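Local coordinates for LysM domain protein (Mycobacterium smegmatis, PDB 4OIT) that binds mannose as a beta-prism II lectin whose two subunits form a domain-swapped dimer, at residues L5-L11 against R55-T60; Q51-R55 against L66-K71. One frame throughout, in Å; residues are numbered along the deposited sequence.

Contact 1: residues L5-L11 against R55-T60; sequences LTAGQKL and RAEVQT. With BMA (beta-D-mannopyranose), chain I.
A G1 beta bulge joins the turn T6-Q9 to the end of strand 53-58, with G8 and Q9 both facing V58. G8 N donates to V58 O at 2.6 Å, a short and rather bent bond, and V58 N returns a bond to Q9 O at 2.9 Å. The turn is type II; at its third residue, G8 (phi 95°), a CB would jam against the preceding carbonyl O, which calls for glycine. The Q9 side chain curls back and its OE1 accepts T6 N at 2.9 Å from above the amide plane, tying the turn's ends together. Further along, L11 and A56 form an antiparallel hydrogen-bonded pair, A56 N reaching L11 O at 2.9 Å. Between them and the bulge sits the non-hydrogen-bonded pair K10-E57, whose CB atoms are 3.5 Å apart. The extended K10 chain crosses that of R55, CD to CD at 3.9 Å, while R55 NE makes a weak salt bridge with E57 OE1. V58 CG1 is anti to the backbone N (chi1 -177°), which leaves CG2 to pack on L5 CB. The Q59 side chain, extended beyond CG, carries its amide to the mannose: NE2 donates to BMA O3 at 3.0 Å and is also bonded to D61, and OE1 pairs with Y67 OH. The whole is a bulged antiparallel strand pair of the beta-prism II fold, running into a sugar-binding site.

Contact 2: residues Q51-R55 against L66-K71; sequences QDVVR and LYTAEK. With BMA (beta-D-mannopyranose), chain I.
Y67 O is approached by two neighbours on strand 53-58: V54 N donates to it at 3.0 Å, and the CA-H of V53 closes in alongside. Y67 N in turn reaches R55 O at 3.0 Å. V54 and R55 thus both face Y67, a classic beta bulge in the hairpin of strands 53-58 and 64-68, and the register slips by one residue. Beyond it, A69 N bonds to D52 O, and K71 NZ crosses over to D52 OD2 at 3.2 Å in a weak salt bridge. R55 and Y67 put their side chains on one face of the sheet. R55 CG sits between its backbone N and carbonyl carbon (chi1 73°), and the chain runs extended to NE, carrying the guanidinium along Y67. That group is centred over Y67 CB, and NH2 reaches over the ring near CG (3.9 Å), the planes 15° apart. The far end of the ring belongs to the mannose pocket: Y67 OH accepts BMA O4 at 2.5 Å, a short contact, and O3 at 3.2 Å. V53 CG1 packs on L66 CB, and V54 CG1 meets A69 CB tightly at 3.4 Å. E70 reaches R55 of the second subunit in a salt bridge.

In the fold
From the N terminus the chain passes through 5-11, then builds the four-stranded sheet from strand 16-18 to strand 41-45 before returning as strand 53-58; contact 1 closes this long loop. Contact 2 closes a short one, the hairpin that leads to strand 64-68 and bears D61 and N63 of the mannose pocket. Their segments alternate, so the loops cross, with R55 common to both. Strand 53-58 is central, between 10-12 and 64-68, and A56 on it packs on L66 of the neighbouring strand 64-68. Contact 1 brings Q59 and contact 2 Y67 to the same sugar. At both, backbone pairing of L5-T6 and L66-Y67 with the second subunit carries sheet structure across the dimer interface.

Contact 1: residues L5-L11 against R55-T60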
loop_
_atom_site.group_PDB
_atom_site.type_symbol
_atom_site.label_atom_id
_atom_site.label_comp_id
_atom_site.label_asym_id
_atom_site.label_seq_id
_atom_site.Cartn_x
_atom_site.Cartn_y
_atom_site.Cartn_z
ATOM N N LEU B 5 -10.656 -18.574 8.412
ATOM C CA LEU B 5 -10.894 -17.474 7.483
ATOM C C LEU B 5 -11.354 -18.075 6.164
ATOM O O LEU B 5 -10.693 -18.952 5.612
ATOM C CB LEU B 5 -9.624 -16.653 7.251
ATOM C CG LEU B 5 -9.034 -15.905 8.448
ATOM C CD1 LEU B 5 -7.719 -15.256 8.046
ATOM C CD2 LEU B 5 -9.985 -14.859 9.009
ATOM N N THR B 6 -12.496 -17.604 5.673
ATOM C CA THR B 6 -13.073 -18.086 4.418
ATOM C C THR B 6 -12.735 -17.127 3.275
ATOM O O THR B 6 -12.168 -16.059 3.503
ATOM C CB THR B 6 -14.597 -18.269 4.548
ATOM O OG1 THR B 6 -15.185 -17.073 5.073
ATOM C CG2 THR B 6 -14.903 -19.427 5.487
ATOM N N ALA B 7 -13.074 -17.523 2.052
ATOM C CA ALA B 7 -12.698 -16.779 0.846
ATOM C C ALA B 7 -13.012 -15.288 0.953
ATOM O O ALA B 7 -14.152 -14.899 1.197
ATOM C CB ALA B 7 -13.385 -17.373 -0.376
ATOM N N GLY B 8 -11.988 -14.460 0.772
ATOM C CA GLY B 8 -12.137 -13.008 0.840
ATOM C C GLY B 8 -11.827 -12.399 2.198
ATOM O O GLY B 8 -11.724 -11.181 2.315
ATOM N N GLN B 9 -11.681 -13.231 3.226
ATOM C CA GLN B 9 -11.383 -12.734 4.575
ATOM C C GLN B 9 -9.923 -12.342 4.732
ATOM O O GLN B 9 -9.097 -12.606 3.859
ATOM C CB GLN B 9 -11.734 -13.777 5.635
ATOM C CG GLN B 9 -13.220 -13.940 5.881
ATOM C CD GLN B 9 -13.507 -14.544 7.238
ATOM O OE1 GLN B 9 -13.892 -15.705 7.336
ATOM N NE2 GLN B 9 -13.295 -13.767 8.293
ATOM N N LYS B 10 -9.616 -11.709 5.859
ATOM C CA LYS B 10 -8.252 -11.308 6.168
ATOM C C LYS B 10 -8.012 -11.154 7.661
ATOM O O LYS B 10 -8.933 -10.856 8.422
ATOM C CB LYS B 10 -7.933 -9.983 5.476
ATOM C CG LYS B 10 -8.764 -8.808 5.967
ATOM C CD LYS B 10 -8.442 -7.541 5.199
ATOM C CE LYS B 10 -9.452 -6.447 5.497
ATOM N NZ LYS B 10 -9.233 -5.242 4.652
ATOM N N LEU B 11 -6.764 -11.378 8.066
ATOM C CA LEU B 11 -6.263 -10.873 9.337
ATOM C C LEU B 11 -5.687 -9.499 9.057
ATOM O O LEU B 11 -4.930 -9.327 8.106
ATOM C CB LEU B 11 -5.161 -11.763 9.915
ATOM C CG LEU B 11 -5.520 -13.152 10.435
ATOM C CD1 LEU B 11 -4.283 -13.796 11.039
ATOM C CD2 LEU B 11 -6.648 -13.107 11.453
ATOM N N ARG B 55 -1.742 -6.597 6.154
ATOM C CA ARG B 55 -2.837 -7.563 6.136
ATOM C C ARG B 55 -2.405 -8.886 5.523
ATOM O O ARG B 55 -1.432 -8.952 4.769
ATOM C CB ARG B 55 -4.062 -7.005 5.400
ATOM C CG ARG B 55 -3.928 -6.920 3.887
ATOM C CD ARG B 55 -5.239 -6.476 3.254
ATOM N NE ARG B 55 -5.135 -6.356 1.799
ATOM C CZ ARG B 55 -4.537 -5.354 1.157
ATOM N NH1 ARG B 55 -3.962 -4.356 1.825
ATOM N NH2 ARG B 55 -4.508 -5.353 -0.170
ATOM N N ALA B 56 -3.149 -9.933 5.864
ATOM C CA ALA B 56 -2.932 -11.269 5.332
ATOM C C ALA B 56 -4.287 -11.823 4.924
ATOM O O ALA B 56 -5.033 -12.337 5.760
ATOM C CB ALA B 56 -2.273 -12.157 6.376
ATOM N N GLU B 57 -4.611 -11.704 3.640
ATOM C CA GLU B 57 -5.947 -12.050 3.163
ATOM C C GLU B 57 -6.003 -13.354 2.372
ATOM O O GLU B 57 -5.175 -13.610 1.495
ATOM C CB GLU B 57 -6.563 -10.895 2.360
ATOM C CG GLU B 57 -5.926 -10.584 1.014
ATOM C CD GLU B 57 -6.605 -9.416 0.315
ATOM O OE1 GLU B 57 -7.296 -8.627 0.999
ATOM O OE2 GLU B 57 -6.451 -9.281 -0.920
ATOM N N VAL B 58 -6.990 -14.174 2.726
ATOM C CA VAL B 58 -7.339 -15.373 1.982
ATOM C C VAL B 58 -8.223 -14.898 0.837
ATOM O O VAL B 58 -9.381 -14.545 1.052
ATOM C CB VAL B 58 -8.113 -16.383 2.861
ATOM C CG1 VAL B 58 -8.410 -17.657 2.084
ATOM C CG2 VAL B 58 -7.335 -16.711 4.127
ATOM N N GLN B 59 -7.668 -14.875 -0.370
ATOM C CA GLN B 59 -8.338 -14.262 -1.517
ATOM C C GLN B 59 -9.366 -15.178 -2.175
ATOM O O GLN B 59 -9.310 -16.404 -2.045
ATOM C CB GLN B 59 -7.307 -13.835 -2.560
ATOM C CG GLN B 59 -6.288 -12.816 -2.059
ATOM C CD GLN B 59 -5.280 -12.377 -3.117
ATOM O OE1 GLN B 59 -4.541 -11.421 -2.906
ATOM N NE2 GLN B 59 -5.242 -13.068 -4.253
ATOM N N THR B 60 -10.293 -14.561 -2.904
ATOM C CA THR B 60 -11.320 -15.292 -3.656
ATOM C C THR B 60 -10.735 -16.075 -4.836
ATOM O O THR B 60 -11.364 -17.016 -5.326
ATOM C CB THR B 60 -12.416 -14.345 -4.186
ATOM O OG1 THR B 60 -11.811 -13.239 -4.865
ATOM C CG2 THR B 60 -13.273 -13.827 -3.042
HETATM C C1 BMA I . -1.079 -13.694 -7.811
HETATM C C2 BMA I . -2.496 -13.221 -7.452
HETATM C C3 BMA I . -2.346 -11.888 -6.735
HETATM C C4 BMA I . -1.292 -11.912 -5.626
HETATM C C5 BMA I . 0.060 -12.535 -5.999
HETATM C C6 BMA I . 0.671 -13.021 -4.691
HETATM O O1 BMA I . -0.924 -14.964 -8.513
HETATM O O2 BMA I . -3.158 -14.187 -6.591
HETATM O O3 BMA I . -3.606 -11.485 -6.169
HETATM O O4 BMA I . -1.019 -10.555 -5.229
HETATM O O5 BMA I . 0.047 -13.649 -6.909
HETATM O O6 BMA I . 2.097 -12.992 -4.782
#

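Contact 2: residues Q51-R55 against L66-K71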
loop_
_atom_site.group_PDB
_atom_site.type_symbol
_atom_site.label_atom_id
_atom_site.label_comp_id
_atom_site.label_asym_id
_atom_site.label_seq_id
_atom_site.Cartn_x
_atom_site.Cartn_y
_atom_site.Cartn_z
ATOM N N GLN B 51 8.981 -6.008 7.093
ATOM C CA GLN B 51 8.593 -5.891 5.679
ATOM C C GLN B 51 7.250 -5.175 5.473
ATOM O O GLN B 51 6.642 -5.287 4.408
ATOM C CB GLN B 51 8.562 -7.276 5.025
ATOM C CG GLN B 51 9.851 -8.063 5.194
ATOM C CD GLN B 51 9.864 -9.366 4.415
ATOM O OE1 GLN B 51 9.007 -9.610 3.566
ATOM N NE2 GLN B 51 10.844 -10.214 4.703
ATOM N N ASP B 52 6.795 -4.451 6.493
ATOM C CA ASP B 52 5.619 -3.568 6.399
ATOM C C ASP B 52 4.305 -4.267 6.021
ATOM O O ASP B 52 3.413 -3.641 5.442
ATOM C CB ASP B 52 5.889 -2.432 5.403
ATOM C CG ASP B 52 7.146 -1.660 5.727
ATOM O OD1 ASP B 52 7.295 -1.228 6.891
ATOM O OD2 ASP B 52 7.981 -1.478 4.816
ATOM N N VAL B 53 4.182 -5.548 6.356
ATOM C CA VAL B 53 2.958 -6.294 6.074
ATOM C C VAL B 53 1.851 -5.759 6.978
ATOM O O VAL B 53 2.021 -5.700 8.194
ATOM C CB VAL B 53 3.141 -7.809 6.300
ATOM C CG1 VAL B 53 1.829 -8.559 6.104
ATOM C CG2 VAL B 53 4.202 -8.362 5.359
ATOM N N VAL B 54 0.730 -5.360 6.379
ATOM C CA VAL B 54 -0.404 -4.804 7.139
ATOM C C VAL B 54 -1.686 -5.638 7.072
ATOM O O VAL B 54 -2.620 -5.399 7.839
ATOM C CB VAL B 54 -0.727 -3.350 6.727
ATOM C CG1 VAL B 54 0.439 -2.440 7.083
ATOM C CG2 VAL B 54 -1.081 -3.249 5.246
ATOM N N ARG B 55 -1.742 -6.597 6.154
ATOM C CA ARG B 55 -2.837 -7.563 6.136
ATOM C C ARG B 55 -2.405 -8.886 5.523
ATOM O O ARG B 55 -1.432 -8.952 4.769
ATOM C CB ARG B 55 -4.062 -7.005 5.400
ATOM C CG ARG B 55 -3.928 -6.920 3.887
ATOM C CD ARG B 55 -5.239 -6.476 3.254
ATOM N NE ARG B 55 -5.135 -6.356 1.799
ATOM C CZ ARG B 55 -4.537 -5.354 1.157
ATOM N NH1 ARG B 55 -3.962 -4.356 1.825
ATOM N NH2 ARG B 55 -4.508 -5.353 -0.170
ATOM N N LEU B 66 0.235 -12.301 2.054
ATOM C CA LEU B 66 0.601 -11.183 2.920
ATOM C C LEU B 66 0.897 -9.968 2.049
ATOM O O LEU B 66 1.754 -10.033 1.165
ATOM C CB LEU B 66 1.830 -11.518 3.773
ATOM C CG LEU B 66 1.576 -12.204 5.118
ATOM C CD1 LEU B 66 0.838 -13.523 4.951
ATOM C CD2 LEU B 66 2.892 -12.417 5.848
ATOM N N TYR B 67 0.191 -8.867 2.297
ATOM C CA TYR B 67 0.401 -7.623 1.554
ATOM C C TYR B 67 1.038 -6.561 2.432
ATOM O O TYR B 67 0.794 -6.511 3.636
ATOM C CB TYR B 67 -0.920 -7.080 1.012
ATOM C CG TYR B 67 -1.418 -7.788 -0.221
ATOM C CD1 TYR B 67 -0.919 -7.468 -1.478
ATOM C CD2 TYR B 67 -2.394 -8.768 -0.131
ATOM C CE1 TYR B 67 -1.378 -8.111 -2.614
ATOM C CE2 TYR B 67 -2.860 -9.416 -1.259
ATOM C CZ TYR B 67 -2.350 -9.085 -2.496
ATOM O OH TYR B 67 -2.812 -9.728 -3.616
ATOM N N THR B 68 1.846 -5.708 1.814
ATOM C CA THR B 68 2.449 -4.578 2.509
ATOM C C THR B 68 1.495 -3.401 2.470
ATOM O O THR B 68 0.509 -3.408 1.730
ATOM C CB THR B 68 3.779 -4.131 1.874
ATOM O OG1 THR B 68 3.529 -3.510 0.606
ATOM C CG2 THR B 68 4.727 -5.312 1.696
ATOM N N ALA B 69 1.798 -2.391 3.274
ATOM C CA ALA B 69 1.076 -1.128 3.209
ATOM C C ALA B 69 1.629 -0.311 2.059
ATOM O O ALA B 69 2.735 -0.566 1.574
ATOM C CB ALA B 69 1.221 -0.352 4.503
ATOM N N GLU B 70 0.854 0.671 1.623
ATOM C CA GLU B 70 1.353 1.666 0.691
ATOM C C GLU B 70 2.302 2.555 1.476
ATOM O O GLU B 70 1.903 3.170 2.465
ATOM C CB GLU B 70 0.208 2.479 0.095
ATOM C CG GLU B 70 -0.737 1.642 -0.753
ATOM C CD GLU B 70 -1.900 2.440 -1.304
ATOM O OE1 GLU B 70 -2.469 3.273 -0.564
ATOM O OE2 GLU B 70 -2.250 2.235 -2.489
ATOM N N LYS B 71 3.560 2.582 1.053
ATOM C CA LYS B 71 4.605 3.317 1.762
ATOM C C LYS B 71 4.768 4.715 1.168
ATOM O O LYS B 71 4.891 4.858 -0.051
ATOM C CB LYS B 71 5.940 2.569 1.681
ATOM C CG LYS B 71 5.862 1.104 2.086
ATOM C CD LYS B 71 7.157 0.362 1.786
ATOM C CE LYS B 71 6.949 -1.149 1.802
ATOM N NZ LYS B 71 8.224 -1.913 1.687
HETATM C C1 BMA I . -1.079 -13.694 -7.811
HETATM C C2 BMA I . -2.496 -13.221 -7.452
HETATM C C3 BMA I . -2.346 -11.888 -6.735
HETATM C C4 BMA I . -1.292 -11.912 -5.626
HETATM C C5 BMA I . 0.060 -12.535 -5.999
HETATM C C6 BMA I . 0.671 -13.021 -4.691
HETATM O O1 BMA I . -0.924 -14.964 -8.513
HETATM O O2 BMA I . -3.158 -14.187 -6.591
HETATM O O3 BMA I . -3.606 -11.485 -6.169
HETATM O O4 BMA I . -1.019 -10.555 -5.229
HETATM O O5 BMA I . 0.047 -13.649 -6.909
HETATM O O6 BMA I . 2.097 -12.992 -4.782
#